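PDB 3B7H: prophage Lp1 protein 11 from Lactobacillus plantarum WCFS1, which is of unknown function but, as a prophage-encoded protein of the Cro/C1 helix-turn-helix family, probably binds DNA and may act as a transcriptional regulator. Local coordinates for residues 14-17 / 22-25; 7-12 / 39-44; 27-32 / 57-62. One frame throughout, in Å; residues are numbered along the deposited sequence.

Contact 1 of 3, residues 14-17 / 22-25; sequences ELIT and TINR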
loop_
_atom_site.group_PDB
_atom_site.type_symbol
_atom_site.label_atom_id
_atom_site.label_comp_id
_atom_site.label_asym_id
_atom_site.label_seq_id
_atom_site.Cartn_x
_atom_site.Cartn_y
_atom_site.Cartn_z
ATOM N N GLU A 14 -12.146 10.462 -3.888
ATOM C CA GLU A 14 -13.358 10.025 -4.563
ATOM C C GLU A 14 -14.253 9.179 -3.676
ATOM O O GLU A 14 -15.452 9.368 -3.668
ATOM C CB GLU A 14 -13.056 9.170 -5.764
ATOM C CG GLU A 14 -12.386 9.829 -6.948
ATOM C CD GLU A 14 -12.095 8.801 -8.081
ATOM O OE1 GLU A 14 -12.402 7.580 -7.861
ATOM O OE2 GLU A 14 -11.602 9.220 -9.185
ATOM N N LEU A 15 -13.675 8.211 -2.982
ATOM C CA LEU A 15 -14.441 7.349 -2.088
ATOM C C LEU A 15 -15.034 8.075 -0.882
ATOM O O LEU A 15 -16.166 7.795 -0.491
ATOM C CB LEU A 15 -13.604 6.176 -1.582
ATOM C CG LEU A 15 -13.088 5.143 -2.578
ATOM C CD1 LEU A 15 -12.246 4.108 -1.844
ATOM C CD2 LEU A 15 -14.217 4.489 -3.353
ATOM N N ILE A 16 -14.254 8.946 -0.262
ATOM C CA ILE A 16 -14.718 9.797 0.842
ATOM C C ILE A 16 -15.916 10.624 0.405
ATOM O O ILE A 16 -16.939 10.699 1.103
ATOM C CB ILE A 16 -13.605 10.754 1.279
ATOM C CG1 ILE A 16 -12.546 10.015 2.079
ATOM C CG2 ILE A 16 -14.133 11.909 2.128
ATOM C CD1 ILE A 16 -11.337 10.898 2.497
ATOM N N THR A 17 -15.785 11.240 -0.762
ATOM C CA THR A 17 -16.819 12.106 -1.323
ATOM C C THR A 17 -18.107 11.334 -1.649
ATOM O O THR A 17 -19.223 11.809 -1.387
ATOM C CB THR A 17 -16.277 12.822 -2.580
ATOM O OG1 THR A 17 -15.156 13.618 -2.195
ATOM C CG2 THR A 17 -17.313 13.737 -3.191
ATOM N N THR A 22 -15.905 14.040 4.695
ATOM C CA THR A 22 -14.838 14.932 4.296
ATOM C C THR A 22 -13.528 14.276 4.729
ATOM O O THR A 22 -13.528 13.418 5.609
ATOM C CB THR A 22 -14.995 16.333 4.941
ATOM O OG1 THR A 22 -15.030 16.219 6.371
ATOM C CG2 THR A 22 -16.265 17.019 4.460
ATOM N N ILE A 23 -12.423 14.662 4.103
ATOM C CA ILE A 23 -11.132 14.117 4.481
ATOM C C ILE A 23 -10.831 14.388 5.954
ATOM O O ILE A 23 -10.263 13.549 6.639
ATOM C CB ILE A 23 -9.984 14.611 3.546
ATOM C CG1 ILE A 23 -8.662 13.902 3.906
ATOM C CG2 ILE A 23 -9.815 16.136 3.586
ATOM C CD1 ILE A 23 -8.608 12.424 3.526
ATOM N N ASN A 24 -11.246 15.544 6.452
ATOM C CA ASN A 24 -11.027 15.905 7.841
ATOM C C ASN A 24 -11.824 15.026 8.791
ATOM O O ASN A 24 -11.335 14.623 9.842
ATOM C CB ASN A 24 -11.412 17.379 8.035
ATOM C CG ASN A 24 -11.180 17.878 9.438
ATOM O OD1 ASN A 24 -12.132 18.122 10.195
ATOM N ND2 ASN A 24 -9.921 18.076 9.781
ATOM N N ARG A 25 -13.062 14.739 8.426
ATOM C CA ARG A 25 -13.893 13.847 9.216
ATOM C C ARG A 25 -13.309 12.415 9.270
ATOM O O ARG A 25 -13.274 11.780 10.326
ATOM C CB ARG A 25 -15.299 13.828 8.630
ATOM C CG ARG A 25 -16.308 13.011 9.404
ATOM C CD ARG A 25 -16.250 13.268 10.911
ATOM N NE ARG A 25 -17.310 12.538 11.620
ATOM C CZ ARG A 25 -17.370 12.367 12.946
ATOM N NH1 ARG A 25 -16.424 12.870 13.751
ATOM N NH2 ARG A 25 -18.383 11.685 13.475
#
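Ile16, near the end of helix 4-18, reaches over to Thr22 and Ile23, where helix 23-30 begins. In the Cro/C1-type fold this second helix is the leading half of the helix-turn-helix. The contact joins its start to the C-terminal part of helix 4-18. The two branches of Ile16 divide the work. CG2, anti to the backbone N, lies against the main chain of Thr22, 3.6 Å from Thr22 C. The other branch is extended (chi2 177°) and carries CD1 on to Ile23, where it lies 3.8 Å from Ile23 CA. In Ile23, CG1 is trans to the backbone nitrogen, and a bend at chi2 (71°) brings CD1 round toward Ile16; the two side chains cross obliquely. That methyl pair is tight: Ile16 CD1 and Ile23 CD1 are 3.3 Å apart, inside ordinary van der Waals distance. Beyond it, Ile23 continues the apolar layer onto Val37, Met40 and Phe41 of helix 34-41. Thr22 behaves differently, with only its backbone facing Ile16. Its CB points away from helix 4-18. Thr22 is the N-cap residue of helix 23-30, and its OG1 accepts from Arg25 N over 3.2 Å, with an N-H...O angle of 154°.

Contact 2 of 3, residues 7-12 / 39-44; sequences FVSEHL and AMFEGR
Ser9 and Leu12 of helix 4-18 pack against Met40 and Phe41 of helix 34-41, and the backbones come closest at Ser9 and Phe41. The tightest packing is between Leu12 and Met40. Leu12 CD2 sits 3.3 Å from Met40 SD and 3.5 Å from Met40 CE, the two side chains crossing at about a right angle. Met40 gets there with its chain leading off on the far side of CB from its own N, and with a bend at chi3 (68°) that turns the methyl in beside the leucine. Ser9 meets both residues mainly through CB, which lies 3.6 Å from Met40 CG and also stands over one face of the Phe41 ring, a CH-pi contact 3.8 Å from the ring centroid and displaced toward the rim. Its carbonyl oxygen approaches that rim as well, with Ser9 O 3.5 Å from Phe41 CE1. The buried hydroxyl of Ser9 is accounted for within its own helix by a hydrogen bond to Gly5 O, and no hydrogen bond links the two segments. Around this patch, Leu12 also leans on Val56 and Leu60 of helix 50-60, while Val8 packs on Ile50 of the second subunit.

Packing thins toward the surface. Phe41 is partly exposed, and after it the chain leaves the interface with the exposed Glu42 and Arg44. On the first helix, Glu10 faces away and forms a salt bridge with Lys2. Helix 34-41 is the second helix of the helix-turn-helix, the one that usually enters the DNA major groove in this family, and its packing on the first helix belongs to the compact helical Cro/C1 fold.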
loop_
_atom_site.group_PDB
_atom_site.type_symbol
_atom_site.label_atom_id
_atom_site.label_comp_id
_atom_site.label_asym_id
_atom_site.label_seq_id
_atom_site.Cartn_x
_atom_site.Cartn_y
_atom_site.Cartn_z
ATOM N N PHE A 7 -2.113 9.016 -7.049
ATOM C CA PHE A 7 -3.143 8.051 -7.426
ATOM C C PHE A 7 -3.976 7.664 -6.213
ATOM O O PHE A 7 -5.207 7.655 -6.269
ATOM C CB PHE A 7 -2.550 6.772 -8.008
ATOM C CG PHE A 7 -2.198 6.853 -9.461
ATOM C CD1 PHE A 7 -3.150 7.147 -10.395
ATOM C CD2 PHE A 7 -0.913 6.598 -9.887
ATOM C CE1 PHE A 7 -2.839 7.194 -11.739
ATOM C CE2 PHE A 7 -0.580 6.662 -11.250
ATOM C CZ PHE A 7 -1.546 6.943 -12.163
ATOM N N VAL A 8 -3.299 7.358 -5.118
ATOM C CA VAL A 8 -3.979 6.878 -3.928
ATOM C C VAL A 8 -4.851 7.954 -3.286
ATOM O O VAL A 8 -6.002 7.708 -2.917
ATOM C CB VAL A 8 -2.948 6.289 -2.906
ATOM C CG1 VAL A 8 -3.569 6.138 -1.522
ATOM C CG2 VAL A 8 -2.421 4.939 -3.438
ATOM N N SER A 9 -4.304 9.154 -3.131
ATOM C CA SER A 9 -5.028 10.200 -2.457
ATOM C C SER A 9 -6.217 10.656 -3.292
ATOM O O SER A 9 -7.282 10.943 -2.741
ATOM C CB SER A 9 -4.083 11.349 -2.069
ATOM O OG SER A 9 -3.481 11.932 -3.205
ATOM N N GLU A 10 -6.076 10.680 -4.621
ATOM C CA GLU A 10 -7.204 11.031 -5.468
ATOM C C GLU A 10 -8.305 9.981 -5.379
ATOM O O GLU A 10 -9.491 10.321 -5.348
ATOM C CB GLU A 10 -6.780 11.246 -6.921
ATOM C CG GLU A 10 -6.077 12.567 -7.075
ATOM C CD GLU A 10 -5.452 12.825 -8.459
ATOM O OE1 GLU A 10 -5.821 12.125 -9.438
ATOM O OE2 GLU A 10 -4.589 13.762 -8.530
ATOM N N HIS A 11 -7.933 8.710 -5.320
ATOM C CA HIS A 11 -8.940 7.653 -5.214
ATOM C C HIS A 11 -9.658 7.745 -3.878
ATOM O O HIS A 11 -10.888 7.624 -3.785
ATOM C CB HIS A 11 -8.290 6.266 -5.345
ATOM C CG HIS A 11 -9.280 5.160 -5.434
ATOM N ND1 HIS A 11 -10.230 5.102 -6.426
ATOM C CD2 HIS A 11 -9.496 4.090 -4.640
ATOM C CE1 HIS A 11 -10.979 4.031 -6.249
ATOM N NE2 HIS A 11 -10.546 3.396 -5.176
ATOM N N LEU A 12 -8.864 7.933 -2.847
ATOM C CA LEU A 12 -9.373 8.082 -1.514
ATOM C C LEU A 12 -10.361 9.244 -1.432
ATOM O O LEU A 12 -11.449 9.086 -0.893
ATOM C CB LEU A 12 -8.226 8.246 -0.536
ATOM C CG LEU A 12 -8.712 8.634 0.851
ATOM C CD1 LEU A 12 -9.641 7.560 1.416
ATOM C CD2 LEU A 12 -7.515 8.838 1.716
ATOM N N ALA A 39 0.210 15.386 4.334
ATOM C CA ALA A 39 1.275 14.639 3.626
ATOM C C ALA A 39 0.721 13.789 2.476
ATOM O O ALA A 39 1.218 13.816 1.340
ATOM C CB ALA A 39 2.049 13.772 4.600
ATOM N N MET A 40 -0.344 13.054 2.783
ATOM C CA MET A 40 -1.085 12.264 1.785
ATOM C C MET A 40 -1.271 13.009 0.467
ATOM O O MET A 40 -1.015 12.438 -0.594
ATOM C CB MET A 40 -2.447 11.870 2.372
ATOM C CG MET A 40 -3.414 11.180 1.421
ATOM S SD MET A 40 -4.561 10.113 2.359
ATOM C CE MET A 40 -5.540 11.308 3.255
ATOM N N PHE A 41 -1.706 14.276 0.548
ATOM C CA PHE A 41 -2.022 15.116 -0.627
ATOM C C PHE A 41 -0.879 16.085 -1.029
ATOM O O PHE A 41 -1.031 16.866 -1.988
ATOM C CB PHE A 41 -3.324 15.922 -0.383
ATOM C CG PHE A 41 -4.556 15.068 -0.258
ATOM C CD1 PHE A 41 -5.344 14.791 -1.369
ATOM C CD2 PHE A 41 -4.925 14.535 0.974
ATOM C CE1 PHE A 41 -6.464 13.991 -1.255
ATOM C CE2 PHE A 41 -6.049 13.716 1.095
ATOM C CZ PHE A 41 -6.815 13.445 -0.025
ATOM N N GLU A 42 0.246 16.043 -0.295
ATOM C CA GLU A 42 1.496 16.697 -0.737
ATOM C C GLU A 42 2.109 15.775 -1.760
ATOM O O GLU A 42 2.463 14.635 -1.441
ATOM C CB GLU A 42 2.509 16.912 0.407
ATOM C CG GLU A 42 2.224 18.092 1.346
ATOM C CD GLU A 42 2.298 19.461 0.649
ATOM O OE1 GLU A 42 3.378 19.778 0.104
ATOM O OE2 GLU A 42 1.279 20.208 0.641
ATOM N N GLY A 43 2.214 16.269 -2.987
ATOM C CA GLY A 43 2.789 15.518 -4.068
ATOM C C GLY A 43 4.208 15.044 -3.804
ATOM O O GLY A 43 4.563 13.937 -4.214
ATOM N N ARG A 44 5.013 15.840 -3.112
ATOM C CA ARG A 44 6.421 15.457 -2.916
ATOM C C ARG A 44 6.671 14.594 -1.661
ATOM O O ARG A 44 7.813 14.227 -1.370
ATOM C CB ARG A 44 7.351 16.680 -2.955
ATOM C CG ARG A 44 7.454 17.342 -4.347
ATOM C CD ARG A 44 8.099 16.433 -5.434
ATOM N NE ARG A 44 9.558 16.339 -5.297
ATOM C CZ ARG A 44 10.442 17.156 -5.873
ATOM N NH1 ARG A 44 10.044 18.138 -6.665
ATOM N NH2 ARG A 44 11.741 16.992 -5.680
#

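Contact 3 of 3, residues 27-32 / 57-62; sequences ATLAGL and CGTLGI
Thr59 of helix 50-60 points at the end of helix 23-30 and sets its two branches against neighbouring residues there, CG2 on Leu29 and OG1 on Ala30. The methyl, turned anti to Thr59 N, rests 3.8 Å from Leu29 CB and 4.0 Å from Leu29 CD1, the two side chains crossing at a slant. The hydroxyl, beside the backbone N (chi1 -63°), comes within 3.3 Å of Ala30 CB. It does not bond to helix 23-30: Ala30 N is 3.5 Å from Thr59 OG1, but the angle is poor, and the oxygen instead makes a weak hydrogen bond back to Lys55 O of its own helix. This is a small surface contact of the Cro/C1-type domain, joining the end of the first helix of the helix-turn-helix to that of helix 50-60. Both helices finish in a Schellman motif, with Gly31 and Gly61 at positive phi (69° and 74°). In the first, Gly31 N bonds to Thr28 O and Leu32 N, weakly, to Ala27 O. In the second, Ile62 N returns to Cys57 O (3.0 Å) and Gly61 N to Gly58 O (3.2 Å). Separately, Leu60 O accepts a hydrogen bond from Gln19 NE2.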
loop_
_atom_site.group_PDB
_atom_site.type_symbol
_atom_site.label_atom_id
_atom_site.label_comp_id
_atom_site.label_asym_id
_atom_site.label_seq_id
_atom_site.Cartn_x
_atom_site.Cartn_y
_atom_site.Cartn_z
ATOM N N ALA A 27 -10.167 11.666 8.730
ATOM C CA ALA A 27 -8.970 11.802 9.537
ATOM C C ALA A 27 -9.300 11.739 11.041
ATOM O O ALA A 27 -8.661 11.026 11.808
ATOM C CB ALA A 27 -8.237 13.086 9.189
ATOM N N THR A 28 -10.334 12.442 11.459
ATOM C CA THR A 28 -10.688 12.424 12.875
ATOM C C THR A 28 -11.125 10.990 13.296
ATOM O O THR A 28 -10.615 10.443 14.272
ATOM C CB THR A 28 -11.731 13.573 13.241
ATOM O OG1 THR A 28 -12.969 13.382 12.542
ATOM C CG2 THR A 28 -11.175 14.944 12.867
ATOM N N LEU A 29 -12.025 10.379 12.533
ATOM C CA LEU A 29 -12.528 9.039 12.828
ATOM C C LEU A 29 -11.428 7.957 12.739
ATOM O O LEU A 29 -11.396 7.030 13.555
ATOM C CB LEU A 29 -13.686 8.685 11.887
ATOM C CG LEU A 29 -15.054 9.324 12.117
ATOM C CD1 LEU A 29 -15.944 9.043 10.904
ATOM C CD2 LEU A 29 -15.713 8.813 13.409
ATOM N N ALA A 30 -10.536 8.085 11.758
ATOM C CA ALA A 30 -9.449 7.136 11.556
ATOM C C ALA A 30 -8.309 7.408 12.518
ATOM O O ALA A 30 -7.352 6.641 12.599
ATOM C CB ALA A 30 -8.936 7.200 10.123
ATOM N N GLY A 31 -8.394 8.518 13.233
ATOM C CA GLY A 31 -7.356 8.899 14.157
ATOM C C GLY A 31 -6.034 9.324 13.548
ATOM O O GLY A 31 -5.018 9.212 14.203
ATOM N N LEU A 32 -5.993 9.828 12.322
ATOM C CA LEU A 32 -4.723 10.422 11.907
ATOM C C LEU A 32 -4.741 11.923 12.130
ATOM O O LEU A 32 -5.797 12.569 12.234
ATOM C CB LEU A 32 -4.260 10.042 10.497
ATOM C CG LEU A 32 -5.219 9.806 9.334
ATOM C CD1 LEU A 32 -5.970 8.494 9.437
ATOM C CD2 LEU A 32 -6.153 10.992 9.263
ATOM N N CYS A 57 -9.435 2.930 5.230
ATOM C CA CYS A 57 -10.335 1.896 4.714
ATOM C C CYS A 57 -11.257 1.410 5.812
ATOM O O CYS A 57 -12.442 1.205 5.591
ATOM C CB CYS A 57 -9.539 0.745 4.089
ATOM S SG CYS A 57 -8.915 1.153 2.465
ATOM N N GLY A 58 -10.717 1.276 7.013
ATOM C CA GLY A 58 -11.510 0.852 8.152
ATOM C C GLY A 58 -12.661 1.806 8.390
ATOM O O GLY A 58 -13.809 1.388 8.598
ATOM N N THR A 59 -12.349 3.093 8.349
ATOM C CA THR A 59 -13.327 4.162 8.551
ATOM C C THR A 59 -14.365 4.171 7.447
ATOM O O THR A 59 -15.541 4.452 7.686
ATOM C CB THR A 59 -12.639 5.538 8.568
ATOM O OG1 THR A 59 -11.735 5.598 9.672
ATOM C CG2 THR A 59 -13.651 6.651 8.689
ATOM N N LEU A 60 -13.912 3.870 6.235
ATOM C CA LEU A 60 -14.784 3.811 5.078
ATOM C C LEU A 60 -15.619 2.539 4.998
ATOM O O LEU A 60 -16.571 2.496 4.220
ATOM C CB LEU A 60 -13.962 3.954 3.812
ATOM C CG LEU A 60 -13.423 5.355 3.558
ATOM C CD1 LEU A 60 -12.632 5.308 2.285
ATOM C CD2 LEU A 60 -14.545 6.387 3.445
ATOM N N GLY A 61 -15.273 1.510 5.793
ATOM C CA GLY A 61 -15.969 0.219 5.752
ATOM C C GLY A 61 -15.627 -0.625 4.528
ATOM O O GLY A 61 -16.414 -1.451 4.092
ATOM N N ILE A 62 -14.449 -0.408 3.961
ATOM C CA ILE A 62 -14.004 -1.179 2.818
ATOM C C ILE A 62 -12.701 -1.867 3.177
ATOM O O ILE A 62 -11.999 -1.424 4.085
ATOM C CB ILE A 62 -13.782 -0.298 1.569
ATOM C CG1 ILE A 62 -12.707 0.754 1.797
ATOM C CG2 ILE A 62 -15.072 0.413 1.159
ATOM C CD1 ILE A 62 -12.456 1.613 0.563
#

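Contact 2 is the buried one, contact 1 is partly buried, and contact 3 lies at the surface, across the chain's centre from contact 2. Helix 4-18 serves contacts 1 and 2, meeting in turn the two helices of the helix-turn-helix; helix 23-30 is shared by contacts 1 and 3. None has a hydrogen bond between its segments. The chemistry still shifts with depth, from sulfur, leucine and an aromatic face in contact 2, through isoleucine methyls in contact 1, to a threonine against leucine and alanine in contact 3. Apolar side chains join them: Ile23 CD1 packs on Leu12 CD2 between contacts 1 and 2, and Leu15 touches Leu60 and Ile62 between contacts 1 and 3.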